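Local coordinates for protein CalS11 (Micromonospora echinospora, PDB 3TOS) that probably transfers a methyl group from S-adenosylmethionine to an oxygen atom during calicheamicin biosynthesis, and binds the by-product S-adenosyl-L-homocysteine, at residues Y63-D68 against P250-W255; V93-P96 against L100-I103; R10-D15 against D119-T124; A138-V143 against S160-G165. One frame throughout, in Å; residues are numbered along the deposited sequence. Where two conformers were deposited one is given.

In the fold
The four contacts are spread over a Rossmann-like methyltransferase fold, whose sheet has helices on both faces. Contacts 1 and 2 are neighbours, with centres about 15 Å apart, and Tyr-63 OH meets Glu-95 OE1 at 2.7 Å between them. Contact 2 joins contact 4 through the pairing of strands 103-107 and 160-164, where Ile-103 O lies 2.9 Å from Val-161 N. Contact 3 stands apart by the glutamate pocket, its centre about 36 Å from that of contact 2, across the chain's centre. Along the chain, contacts 2 and 4 both fall inside the long loop closed by contact 1, whereas the segments of contacts 1 and 3 alternate; contact 3 joins the N-terminal arm to the core.

Contact 1 (Y63-D68 against P250-W255); sequences YRQVLD and PAYLRW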
loop_
_atom_site.group_PDB
_atom_site.type_symbol
_atom_site.label_atom_id
_atom_site.label_comp_id
_atom_site.label_asym_id
_atom_site.label_seq_id
_atom_site.Cartn_x
_atom_site.Cartn_y
_atom_site.Cartn_z
ATOM N N TYR B 63 -12.562 -21.202 -0.776
ATOM C CA TYR B 63 -13.640 -20.823 0.132
ATOM C C TYR B 63 -13.373 -19.441 0.718
ATOM O O TYR B 63 -14.253 -18.580 0.808
ATOM C CB TYR B 63 -13.779 -21.865 1.249
ATOM C CG TYR B 63 -15.084 -21.832 2.059
ATOM C CD1 TYR B 63 -15.835 -20.655 2.219
ATOM C CD2 TYR B 63 -15.632 -22.986 2.537
ATOM C CE1 TYR B 63 -17.004 -20.637 2.913
ATOM C CE2 TYR B 63 -16.838 -22.961 3.218
ATOM C CZ TYR B 63 -17.466 -21.808 3.476
ATOM O OH TYR B 63 -18.662 -21.859 4.171
ATOM N N ARG B 64 -12.131 -19.196 1.139
ATOM C CA ARG B 64 -11.809 -17.880 1.692
ATOM C C ARG B 64 -12.071 -16.734 0.716
ATOM O O ARG B 64 -12.395 -15.634 1.129
ATOM C CB ARG B 64 -10.361 -17.842 2.170
ATOM C CG ARG B 64 -10.180 -18.615 3.479
ATOM C CD ARG B 64 -8.762 -18.397 4.008
ATOM N NE ARG B 64 -7.732 -19.109 3.243
ATOM C CZ ARG B 64 -6.798 -18.552 2.466
ATOM N NH1 ARG B 64 -6.775 -17.234 2.255
ATOM N NH2 ARG B 64 -5.909 -19.331 1.845
ATOM N N GLN B 65 -11.967 -17.012 -0.575
ATOM C CA GLN B 65 -12.217 -15.962 -1.580
ATOM C C GLN B 65 -13.670 -15.598 -1.759
ATOM O O GLN B 65 -13.945 -14.527 -2.321
ATOM C CB GLN B 65 -11.618 -16.321 -2.956
ATOM C CG GLN B 65 -10.066 -16.194 -2.865
ATOM C CD GLN B 65 -9.359 -16.271 -4.216
ATOM O OE1 GLN B 65 -9.805 -15.699 -5.200
ATOM N NE2 GLN B 65 -8.255 -17.001 -4.258
ATOM N N VAL B 66 -14.605 -16.425 -1.251
ATOM C CA VAL B 66 -16.039 -16.099 -1.384
ATOM C C VAL B 66 -16.726 -15.843 -0.022
ATOM O O VAL B 66 -17.971 -15.791 0.072
ATOM C CB VAL B 66 -16.807 -17.227 -2.172
ATOM C CG1 VAL B 66 -16.195 -17.441 -3.572
ATOM C CG2 VAL B 66 -16.861 -18.568 -1.373
ATOM N N LEU B 67 -15.947 -15.633 1.037
ATOM C CA LEU B 67 -16.546 -15.359 2.342
ATOM C C LEU B 67 -17.329 -14.028 2.287
ATOM O O LEU B 67 -18.229 -13.821 3.103
ATOM C CB LEU B 67 -15.445 -15.284 3.414
ATOM C CG LEU B 67 -14.969 -16.714 3.755
ATOM C CD1 LEU B 67 -13.890 -16.556 4.799
ATOM C CD2 LEU B 67 -16.102 -17.697 4.278
ATOM N N ASP B 68 -17.019 -13.140 1.340
ATOM C CA ASP B 68 -17.797 -11.902 1.200
ATOM C C ASP B 68 -18.686 -11.939 -0.052
ATOM O O ASP B 68 -19.065 -10.888 -0.552
ATOM C CB ASP B 68 -16.881 -10.633 1.180
ATOM C CG ASP B 68 -15.939 -10.595 -0.014
ATOM O OD1 ASP B 68 -15.831 -11.619 -0.763
ATOM O OD2 ASP B 68 -15.264 -9.542 -0.176
ATOM N N PRO B 250 -6.497 -26.528 -8.557
ATOM C CA PRO B 250 -7.489 -26.111 -9.572
ATOM C C PRO B 250 -7.069 -24.886 -10.378
ATOM O O PRO B 250 -6.176 -24.108 -9.958
ATOM C CB PRO B 250 -8.681 -25.771 -8.707
ATOM C CG PRO B 250 -8.072 -25.146 -7.491
ATOM C CD PRO B 250 -6.881 -26.070 -7.189
ATOM N N ALA B 251 -7.718 -24.712 -11.519
ATOM C CA ALA B 251 -7.664 -23.447 -12.225
ATOM C C ALA B 251 -8.977 -22.740 -11.904
ATOM O O ALA B 251 -10.035 -23.374 -11.930
ATOM C CB ALA B 251 -7.566 -23.680 -13.707
ATOM N N TYR B 252 -8.926 -21.444 -11.614
ATOM C CA TYR B 252 -10.160 -20.786 -11.197
ATOM C C TYR B 252 -10.185 -19.365 -11.703
ATOM O O TYR B 252 -9.165 -18.742 -11.942
ATOM C CB TYR B 252 -10.292 -20.792 -9.643
ATOM C CG TYR B 252 -9.315 -19.905 -8.929
ATOM C CD1 TYR B 252 -7.979 -20.292 -8.736
ATOM C CD2 TYR B 252 -9.740 -18.689 -8.396
ATOM C CE1 TYR B 252 -7.088 -19.464 -8.079
ATOM C CE2 TYR B 252 -8.855 -17.853 -7.741
ATOM C CZ TYR B 252 -7.525 -18.246 -7.593
ATOM O OH TYR B 252 -6.680 -17.395 -6.922
ATOM N N LEU B 253 -11.400 -18.882 -11.904
ATOM C CA LEU B 253 -11.603 -17.495 -12.330
ATOM C C LEU B 253 -12.600 -16.792 -11.388
ATOM O O LEU B 253 -13.449 -17.426 -10.768
ATOM C CB LEU B 253 -12.098 -17.481 -13.779
ATOM C CG LEU B 253 -13.458 -18.126 -14.053
ATOM C CD1 LEU B 253 -14.580 -17.066 -13.863
ATOM C CD2 LEU B 253 -13.440 -18.605 -15.507
ATOM N N ARG B 254 -12.520 -15.470 -11.347
ATOM C CA ARG B 254 -13.417 -14.633 -10.551
ATOM C C ARG B 254 -14.349 -14.047 -11.587
ATOM O O ARG B 254 -13.916 -13.257 -12.456
ATOM C CB ARG B 254 -12.649 -13.525 -9.819
ATOM C CG ARG B 254 -13.475 -12.698 -8.834
ATOM C CD ARG B 254 -12.521 -12.115 -7.801
ATOM N NE ARG B 254 -13.100 -11.146 -6.882
ATOM C CZ ARG B 254 -13.134 -9.837 -7.100
ATOM N NH1 ARG B 254 -12.670 -9.322 -8.239
ATOM N NH2 ARG B 254 -13.628 -9.039 -6.178
ATOM N N TRP B 255 -15.611 -14.449 -11.532
ATOM C CA TRP B 255 -16.581 -14.008 -12.539
ATOM C C TRP B 255 -16.602 -12.470 -12.673
ATOM O O TRP B 255 -16.689 -11.730 -11.648
ATOM C CB TRP B 255 -17.983 -14.506 -12.136
ATOM C CG TRP B 255 -18.988 -14.372 -13.233
ATOM C CD1 TRP B 255 -20.052 -13.460 -13.297
ATOM C CD2 TRP B 255 -19.035 -15.134 -14.453
ATOM N NE1 TRP B 255 -20.706 -13.643 -14.473
ATOM C CE2 TRP B 255 -20.130 -14.651 -15.192
ATOM C CE3 TRP B 255 -18.242 -16.171 -14.998
ATOM C CZ2 TRP B 255 -20.472 -15.165 -16.460
ATOM C CZ3 TRP B 255 -18.603 -16.696 -16.204
ATOM C CH2 TRP B 255 -19.711 -16.194 -16.933
HETATM O O HOH W 1 -14.334 -13.421 -5.023
#
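Gln-65 of helix 50-65 meets Tyr-252 of strand 251-254 on one face of the methyltransferase sheet. This strand runs antiparallel between 211-215 and 242-243, the reversed insertion that distinguishes the Rossmann-like fold of class I methyltransferases from the plain nucleotide-binding form.

One direct hydrogen bond joins the segments. Gln-65 NE2 donates to Tyr-252 OH over 3.1 Å, practically straight at 178°, and the phenol oxygen lies in the amide plane. The glutamine chain is extended beyond CG and crosses the tyrosine side chain at about a right angle.

Van der Waals contact accompanies the bond. The amide and ring planes stand 74° apart, with Gln-65 OE1 approaching Tyr-252 CE2 obliquely at 3.5 Å. CB of Tyr-252 already points toward 63-68, and a chi1 of 70°, with CG between the backbone N and the carbonyl carbon, carries the ring on to Gln-65. Ile-212 of the adjoining strand touches both side chains, and Leu-62 of helix 50-65 adds another contact to Tyr-252.

A water supplies the second link between the two segments. It lies 2.9 Å from Gln-65 O, while Arg-254 NE donates to it over 3.2 Å, with the water in the plane of the guanidinium at its edge.

Contact 2 (V93-P96 against L100-I103); sequences VYEP and LRRI
Arg-101 and Glu-95 form a buried salt bridge across the loop that returns the chain from helix to strand in the beta-alpha-beta crossover 72-76, 82-94, 103-107 of the Rossmann-like core. Glu-95 is the first residue to leave helical geometry, and Arg-101 is the centre of an inverse gamma turn.

From CB onward, the arginine wraps one carboxylate oxygen. Its CB lies 3.7 Å from Glu-95 OE1, and CG is nearer to that same OE1, at 3.4 Å. Bends at chi2 (78°) and chi3 (70°) curl the chain around the oxygen, keeping CD only 3.6 Å from Glu-95 OE1 and turning NE back toward it. Arg-101 NE then donates to the syn lone pair of Glu-95 OE1 at 2.8 Å. At CZ the guanidinium turns its edge to the carboxylate, with Glu-95 CD in its plane. Beyond CZ the two branches diverge: NH1 turns to the backbone oxygen of Val-69, while NH2 reaches the glutamate again.

The grip is therefore side-on, with one nitrogen for each oxygen, although the carboxylate and guanidinium planes are twisted 32° apart. Each oxygen has a further partner: Tyr-63 OH bonds to OE1, and Asn-98 ND2 to OE2. Such a network should favour the charged form of this buried glutamate. The second bond of the pair runs from Arg-101 NH2 to Glu-95 OE2, also 2.8 Å, approaching OE2 on its syn side but tilted out of the carboxylate plane.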
loop_
_atom_site.group_PDB
_atom_site.type_symbol
_atom_site.label_atom_id
_atom_site.label_comp_id
_atom_site.label_asym_id
_atom_site.label_seq_id
_atom_site.Cartn_x
_atom_site.Cartn_y
_atom_site.Cartn_z
ATOM N N VAL B 93 -15.738 -23.561 10.417
ATOM C CA VAL B 93 -14.689 -22.628 10.779
ATOM C C VAL B 93 -15.022 -21.158 10.493
ATOM O O VAL B 93 -14.823 -20.283 11.373
ATOM C CB VAL B 93 -13.370 -22.961 10.024
ATOM C CG1 VAL B 93 -12.310 -21.991 10.353
ATOM C CG2 VAL B 93 -12.931 -24.433 10.385
ATOM N N TYR B 94 -15.548 -20.882 9.296
ATOM C CA TYR B 94 -15.640 -19.462 8.868
ATOM C C TYR B 94 -17.030 -18.849 9.014
ATOM O O TYR B 94 -17.173 -17.636 9.093
ATOM C CB TYR B 94 -15.266 -19.350 7.387
ATOM C CG TYR B 94 -13.831 -19.693 7.098
ATOM C CD1 TYR B 94 -12.788 -19.027 7.761
ATOM C CD2 TYR B 94 -13.515 -20.697 6.189
ATOM C CE1 TYR B 94 -11.440 -19.324 7.480
ATOM C CE2 TYR B 94 -12.157 -21.039 5.926
ATOM C CZ TYR B 94 -11.142 -20.338 6.589
ATOM O OH TYR B 94 -9.836 -20.605 6.374
ATOM N N GLU B 95 -18.078 -19.691 9.024
ATOM C CA GLU B 95 -19.480 -19.186 8.892
ATOM C C GLU B 95 -20.520 -19.815 9.826
ATOM O O GLU B 95 -21.558 -20.322 9.384
ATOM C CB GLU B 95 -19.926 -19.304 7.461
ATOM C CG GLU B 95 -19.121 -18.450 6.510
ATOM C CD GLU B 95 -19.787 -18.417 5.168
ATOM O OE1 GLU B 95 -19.851 -19.470 4.469
ATOM O OE2 GLU B 95 -20.228 -17.304 4.778
ATOM N N PRO B 96 -20.234 -19.805 11.138
ATOM C CA PRO B 96 -21.217 -20.329 12.095
ATOM C C PRO B 96 -22.585 -19.709 11.916
ATOM O O PRO B 96 -23.612 -20.358 12.167
ATOM C CB PRO B 96 -20.608 -19.965 13.459
ATOM C CG PRO B 96 -19.619 -18.893 13.181
ATOM C CD PRO B 96 -19.077 -19.183 11.818
ATOM N N LEU B 100 -27.545 -19.816 5.194
ATOM C CA LEU B 100 -27.852 -19.807 3.745
ATOM C C LEU B 100 -26.746 -20.381 2.869
ATOM O O LEU B 100 -26.972 -20.573 1.665
ATOM C CB LEU B 100 -28.197 -18.395 3.256
ATOM C CG LEU B 100 -29.424 -17.845 3.989
ATOM C CD1 LEU B 100 -29.796 -16.470 3.348
ATOM C CD2 LEU B 100 -30.675 -18.770 3.969
ATOM N N ARG B 101 -25.586 -20.629 3.462
ATOM C CA ARG B 101 -24.470 -21.154 2.700
ATOM C C ARG B 101 -24.684 -22.647 2.495
ATOM O O ARG B 101 -24.088 -23.470 3.188
ATOM C CB ARG B 101 -23.113 -20.911 3.366
ATOM C CG ARG B 101 -21.917 -21.349 2.475
ATOM C CD ARG B 101 -21.609 -20.356 1.402
ATOM N NE ARG B 101 -21.036 -19.137 1.964
ATOM C CZ ARG B 101 -20.854 -17.995 1.305
ATOM N NH1 ARG B 101 -21.223 -17.846 0.016
ATOM N NH2 ARG B 101 -20.286 -16.981 1.963
ATOM N N ARG B 102 -25.581 -23.007 1.591
ATOM C CA ARG B 102 -25.849 -24.391 1.245
ATOM C C ARG B 102 -24.660 -24.985 0.489
ATOM O O ARG B 102 -24.028 -24.316 -0.338
ATOM C CB ARG B 102 -27.102 -24.459 0.351
ATOM C CG ARG B 102 -27.601 -25.913 0.068
ATOM C CD ARG B 102 -28.985 -25.880 -0.634
ATOM N NE ARG B 102 -30.073 -25.594 0.304
ATOM C CZ ARG B 102 -31.316 -25.338 -0.086
ATOM N NH1 ARG B 102 -31.587 -25.256 -1.396
ATOM N NH2 ARG B 102 -32.292 -25.123 0.833
ATOM N N ILE B 103 -24.415 -26.285 0.732
ATOM C CA ILE B 103 -23.429 -27.066 -0.038
ATOM C C ILE B 103 -24.193 -28.082 -0.839
ATOM O O ILE B 103 -24.948 -28.863 -0.277
ATOM C CB ILE B 103 -22.440 -27.826 0.900
ATOM C CG1 ILE B 103 -21.566 -26.803 1.633
ATOM C CG2 ILE B 103 -21.568 -28.798 0.060
ATOM C CD1 ILE B 103 -20.835 -27.390 2.858
#

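Contact 3 (R10-D15 against D119-T124); sequences RAFVHD and DRVGPT
Beside the glutamate-binding pocket of this Rossmann-like methyltransferase, Phe-12 of the N-terminal arm packs onto Val-121 and Gly-122 in the loop between strand 103-107 and helix 136-148. The nearest atoms of the Phe-12 side chain lie about 7 Å from bound glutamic acid and about 4 Å from the side chain of Lys-222, one of the pocket residues.

The contact is apolar, and the outer end of the ring makes it. Phe-12 CZ touches Val-121 CG1 at 3.7 Å, and Phe-12 CE1 is almost as near to this methyl. On the other side of the ring tip, Phe-12 CE2 rests 3.8 Å from Gly-122 CA, with Pro-123 CD more distant at 4.5 Å. All three loop residues approach the ring obliquely. With CG opposite the carbonyl carbon (chi1 -56°), the phenyl group projects from the arm toward the loop.

A neighbouring subunit holds the arm as well: His-155 of that subunit donates from NE2 to His-14 O and meets the His-14 ring edge to face. Within the arm, His-14 ND1 bonds to Phe-12 O over 2.8 Å, nearly straight at 176° and in the imidazole plane.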
loop_
_atom_site.group_PDB
_atom_site.type_symbol
_atom_site.label_atom_id
_atom_site.label_comp_id
_atom_site.label_asym_id
_atom_site.label_seq_id
_atom_site.Cartn_x
_atom_site.Cartn_y
_atom_site.Cartn_z
ATOM N N ARG B 10 2.671 -42.866 -19.955
ATOM C CA ARG B 10 3.502 -42.145 -18.979
ATOM C C ARG B 10 3.466 -40.644 -19.220
ATOM O O ARG B 10 3.942 -39.868 -18.375
ATOM C CB ARG B 10 4.969 -42.587 -19.033
ATOM C CG ARG B 10 5.197 -44.076 -18.684
ATOM C CD ARG B 10 6.692 -44.442 -19.064
ATOM N NE ARG B 10 6.942 -44.110 -20.490
ATOM C CZ ARG B 10 8.142 -43.876 -21.063
ATOM N NH1 ARG B 10 8.215 -43.536 -22.382
ATOM N NH2 ARG B 10 9.259 -43.943 -20.333
ATOM N N ALA B 11 2.845 -40.208 -20.321
ATOM C CA ALA B 11 2.696 -38.763 -20.561
ATOM C C ALA B 11 1.558 -38.139 -19.761
ATOM O O ALA B 11 1.411 -36.917 -19.734
ATOM C CB ALA B 11 2.483 -38.474 -22.066
ATOM N N PHE B 12 0.713 -38.991 -19.201
ATOM C CA PHE B 12 -0.327 -38.546 -18.269
ATOM C C PHE B 12 0.198 -38.514 -16.851
ATOM O O PHE B 12 1.075 -39.320 -16.454
ATOM C CB PHE B 12 -1.563 -39.456 -18.340
ATOM C CG PHE B 12 -2.158 -39.588 -19.728
ATOM C CD1 PHE B 12 -2.486 -38.475 -20.468
ATOM C CD2 PHE B 12 -2.414 -40.842 -20.266
ATOM C CE1 PHE B 12 -3.059 -38.609 -21.737
ATOM C CE2 PHE B 12 -2.966 -40.972 -21.552
ATOM C CZ PHE B 12 -3.287 -39.846 -22.272
ATOM N N VAL B 13 -0.358 -37.605 -16.051
ATOM C CA VAL B 13 -0.030 -37.599 -14.639
ATOM C C VAL B 13 -0.351 -38.964 -14.013
ATOM O O VAL B 13 -1.421 -39.555 -14.273
ATOM C CB VAL B 13 -0.805 -36.484 -13.916
ATOM C CG1 VAL B 13 -0.442 -36.494 -12.386
ATOM C CG2 VAL B 13 -0.520 -35.100 -14.571
ATOM N N HIS B 14 0.595 -39.506 -13.243
ATOM C CA HIS B 14 0.398 -40.773 -12.541
ATOM C C HIS B 14 1.303 -40.803 -11.348
ATOM O O HIS B 14 2.260 -40.010 -11.268
ATOM C CB HIS B 14 0.651 -41.983 -13.470
ATOM C CG HIS B 14 2.051 -42.051 -14.027
ATOM N ND1 HIS B 14 2.498 -41.267 -15.075
ATOM C CD2 HIS B 14 3.089 -42.841 -13.694
ATOM C CE1 HIS B 14 3.747 -41.589 -15.375
ATOM N NE2 HIS B 14 4.126 -42.553 -14.560
ATOM N N ASP B 15 0.950 -41.649 -10.379
ATOM C CA ASP B 15 1.696 -41.736 -9.125
ATOM C C ASP B 15 3.107 -42.306 -9.367
ATOM O O ASP B 15 3.271 -43.306 -10.102
ATOM C CB ASP B 15 0.942 -42.614 -8.147
ATOM C CG ASP B 15 -0.324 -41.966 -7.616
ATOM O OD1 ASP B 15 -0.551 -40.750 -7.819
ATOM O OD2 ASP B 15 -1.054 -42.715 -6.911
ATOM N N ASP B 119 -13.390 -37.099 -25.014
ATOM C CA ASP B 119 -12.944 -37.482 -23.648
ATOM C C ASP B 119 -12.091 -38.737 -23.677
ATOM O O ASP B 119 -11.500 -39.081 -22.634
ATOM C CB ASP B 119 -14.161 -37.807 -22.762
ATOM C CG ASP B 119 -15.129 -36.638 -22.644
ATOM O OD1 ASP B 119 -14.658 -35.516 -22.354
ATOM O OD2 ASP B 119 -16.357 -36.867 -22.828
ATOM N N ARG B 120 -12.018 -39.423 -24.837
ATOM C CA ARG B 120 -11.421 -40.761 -24.924
ATOM C C ARG B 120 -9.916 -40.742 -25.201
ATOM O O ARG B 120 -9.448 -41.330 -26.174
ATOM C CB ARG B 120 -12.162 -41.576 -25.991
ATOM C CG ARG B 120 -13.506 -42.007 -25.468
ATOM C CD ARG B 120 -14.266 -42.908 -26.474
ATOM N NE ARG B 120 -15.535 -43.208 -25.858
ATOM C CZ ARG B 120 -16.526 -43.882 -26.397
ATOM N NH1 ARG B 120 -16.406 -44.394 -27.619
ATOM N NH2 ARG B 120 -17.627 -44.062 -25.680
ATOM N N VAL B 121 -9.183 -40.058 -24.338
ATOM C CA VAL B 121 -7.734 -39.801 -24.512
ATOM C C VAL B 121 -6.932 -40.836 -23.689
ATOM O O VAL B 121 -6.004 -41.467 -24.192
ATOM C CB VAL B 121 -7.338 -38.378 -24.008
ATOM C CG1 VAL B 121 -5.866 -38.114 -24.240
ATOM C CG2 VAL B 121 -8.145 -37.355 -24.691
ATOM N N GLY B 122 -7.272 -40.953 -22.398
ATOM C CA GLY B 122 -6.645 -41.925 -21.514
ATOM C C GLY B 122 -7.489 -43.161 -21.349
ATOM O O GLY B 122 -8.587 -43.244 -21.925
ATOM N N PRO B 123 -7.031 -44.087 -20.492
ATOM C CA PRO B 123 -7.637 -45.420 -20.412
ATOM C C PRO B 123 -8.748 -45.522 -19.366
ATOM O O PRO B 123 -9.247 -46.612 -19.039
ATOM C CB PRO B 123 -6.456 -46.317 -20.034
ATOM C CG PRO B 123 -5.585 -45.414 -19.172
ATOM C CD PRO B 123 -5.724 -44.013 -19.821
ATOM N N THR B 124 -9.140 -44.391 -18.796
ATOM C CA THR B 124 -10.242 -44.458 -17.815
ATOM C C THR B 124 -11.493 -43.706 -18.223
ATOM O O THR B 124 -12.444 -43.570 -17.437
ATOM C CB THR B 124 -9.819 -44.036 -16.390
ATOM O OG1 THR B 124 -9.300 -42.708 -16.439
ATOM C CG2 THR B 124 -8.776 -44.996 -15.844
#

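Contact 4 (A138-V143 against S160-G165); sequences AYLKEV and SVLVEG
Helix-on-sheet packing brings Leu-140 and Lys-141 of helix 136-148 against Leu-162 and Ser-160 of strand 160-164, the outermost strand on this side of the sheet within the chain. The segment axes approach to 9.4 Å and run antiparallel, 169° apart.

Leu-162 is the apolar centre. Its CD1 lies 3.9 Å from Leu-140 CG and also 3.8 Å from the backbone N of Lys-141, so one methyl presses on both the side chain and the helix backbone. The other branch, Leu-162 CD2, meets Leu-140 CD2 at 3.9 Å. Leu-84 of helix 82-94 touches both leucines and extends the apolar layer.

Lys-141 passes beside this core. Bent at chi2 (59°) and otherwise extended, it carries NZ to the backbone oxygen of Ser-160; the modelled NZ to O separation of 2.5 Å is shorter than usual, so its exact length is doubtful. Ser-160 OG bonds to Glu-148, farther along the same helix.

Just beyond the C-terminal end of the strand, Gly-165 touches S-adenosyl-L-homocysteine. Helix 136-148 is the helical part of the connection from strand 103-107 to its parallel neighbour 160-164, a beta-alpha-beta crossover of the Rossmann-like fold ending at the cofactor pocket.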
loop_
_atom_site.group_PDB
_atom_site.type_symbol
_atom_site.label_atom_id
_atom_site.label_comp_id
_atom_site.label_asym_id
_atom_site.label_seq_id
_atom_site.Cartn_x
_atom_site.Cartn_y
_atom_site.Cartn_z
ATOM N N ALA B 138 -26.594 -42.252 0.826
ATOM C CA ALA B 138 -27.106 -42.254 2.184
ATOM C C ALA B 138 -26.008 -42.179 3.228
ATOM O O ALA B 138 -26.156 -41.499 4.250
ATOM C CB ALA B 138 -28.009 -43.460 2.418
ATOM N N TYR B 139 -24.918 -42.904 2.989
ATOM C CA TYR B 139 -23.748 -42.857 3.863
ATOM C C TYR B 139 -23.120 -41.460 3.844
ATOM O O TYR B 139 -22.851 -40.888 4.892
ATOM C CB TYR B 139 -22.717 -43.940 3.474
ATOM C CG TYR B 139 -21.397 -43.767 4.178
ATOM C CD1 TYR B 139 -21.211 -44.208 5.462
ATOM C CD2 TYR B 139 -20.309 -43.159 3.522
ATOM C CE1 TYR B 139 -20.006 -44.037 6.093
ATOM C CE2 TYR B 139 -19.105 -42.982 4.159
ATOM C CZ TYR B 139 -18.957 -43.452 5.432
ATOM O OH TYR B 139 -17.688 -43.361 6.026
ATOM N N LEU B 140 -22.902 -40.889 2.667
ATOM C CA LEU B 140 -22.339 -39.561 2.632
ATOM C C LEU B 140 -23.262 -38.551 3.308
ATOM O O LEU B 140 -22.746 -37.614 3.997
ATOM C CB LEU B 140 -22.040 -39.178 1.169
ATOM C CG LEU B 140 -21.455 -37.787 0.902
ATOM C CD1 LEU B 140 -20.178 -37.485 1.687
ATOM C CD2 LEU B 140 -21.220 -37.568 -0.595
ATOM N N LYS B 141 -24.597 -38.705 3.138
ATOM C CA LYS B 141 -25.504 -37.809 3.861
ATOM C C LYS B 141 -25.365 -38.009 5.386
ATOM O O LYS B 141 -25.455 -37.036 6.149
ATOM C CB LYS B 141 -26.921 -38.067 3.418
ATOM C CG LYS B 141 -27.963 -37.156 4.013
ATOM C CD LYS B 141 -27.684 -35.717 3.682
ATOM C CE LYS B 141 -28.915 -34.824 4.065
ATOM N NZ LYS B 141 -28.619 -33.381 3.998
ATOM N N GLU B 142 -25.124 -39.247 5.831
ATOM C CA GLU B 142 -24.894 -39.455 7.299
ATOM C C GLU B 142 -23.648 -38.696 7.758
ATOM O O GLU B 142 -23.622 -38.143 8.869
ATOM C CB GLU B 142 -24.646 -40.933 7.643
ATOM C CG GLU B 142 -25.837 -41.722 7.684
ATOM C CD GLU B 142 -25.490 -43.088 8.218
ATOM O OE1 GLU B 142 -25.119 -43.966 7.371
ATOM O OE2 GLU B 142 -25.434 -43.236 9.477
ATOM N N VAL B 143 -22.605 -38.736 6.944
ATOM C CA VAL B 143 -21.370 -38.034 7.284
ATOM C C VAL B 143 -21.600 -36.520 7.367
ATOM O O VAL B 143 -21.214 -35.851 8.369
ATOM C CB VAL B 143 -20.244 -38.339 6.251
ATOM C CG1 VAL B 143 -19.041 -37.396 6.450
ATOM C CG2 VAL B 143 -19.739 -39.831 6.371
ATOM N N SER B 160 -26.886 -29.196 3.519
ATOM C CA SER B 160 -26.086 -30.034 2.627
ATOM C C SER B 160 -27.009 -30.925 1.818
ATOM O O SER B 160 -27.821 -31.697 2.404
ATOM C CB SER B 160 -25.119 -30.940 3.407
ATOM O OG SER B 160 -24.168 -30.204 4.142
ATOM N N VAL B 161 -26.928 -30.823 0.489
ATOM C CA VAL B 161 -27.870 -31.530 -0.337
ATOM C C VAL B 161 -27.087 -32.332 -1.356
ATOM O O VAL B 161 -26.205 -31.802 -2.054
ATOM C CB VAL B 161 -28.736 -30.503 -1.083
ATOM C CG1 VAL B 161 -29.597 -31.188 -2.139
ATOM C CG2 VAL B 161 -29.593 -29.748 -0.055
ATOM N N LEU B 162 -27.368 -33.623 -1.444
ATOM C CA LEU B 162 -26.819 -34.449 -2.490
ATOM C C LEU B 162 -27.876 -34.634 -3.574
ATOM O O LEU B 162 -29.018 -35.087 -3.296
ATOM C CB LEU B 162 -26.433 -35.797 -1.904
ATOM C CG LEU B 162 -25.384 -35.682 -0.820
ATOM C CD1 LEU B 162 -25.083 -37.113 -0.295
ATOM C CD2 LEU B 162 -24.082 -34.985 -1.261
ATOM N N VAL B 163 -27.503 -34.320 -4.799
ATOM C CA VAL B 163 -28.467 -34.422 -5.897
ATOM C C VAL B 163 -28.008 -35.534 -6.819
ATOM O O VAL B 163 -26.943 -35.434 -7.439
ATOM C CB VAL B 163 -28.600 -33.108 -6.663
ATOM C CG1 VAL B 163 -29.651 -33.244 -7.761
ATOM C CG2 VAL B 163 -28.977 -31.965 -5.710
ATOM N N GLU B 164 -28.795 -36.595 -6.883
ATOM C CA GLU B 164 -28.355 -37.821 -7.629
ATOM C C GLU B 164 -28.917 -37.831 -9.028
ATOM O O GLU B 164 -30.148 -37.657 -9.210
ATOM C CB GLU B 164 -28.835 -39.091 -6.912
ATOM C CG GLU B 164 -28.411 -39.134 -5.457
ATOM C CD GLU B 164 -28.921 -40.373 -4.743
ATOM O OE1 GLU B 164 -28.785 -41.495 -5.327
ATOM O OE2 GLU B 164 -29.428 -40.208 -3.577
ATOM N N GLY B 165 -28.033 -38.073 -9.997
ATOM C CA GLY B 165 -28.404 -38.240 -11.394
ATOM C C GLY B 165 -27.463 -37.509 -12.337
ATOM O O GLY B 165 -26.411 -36.990 -11.929
#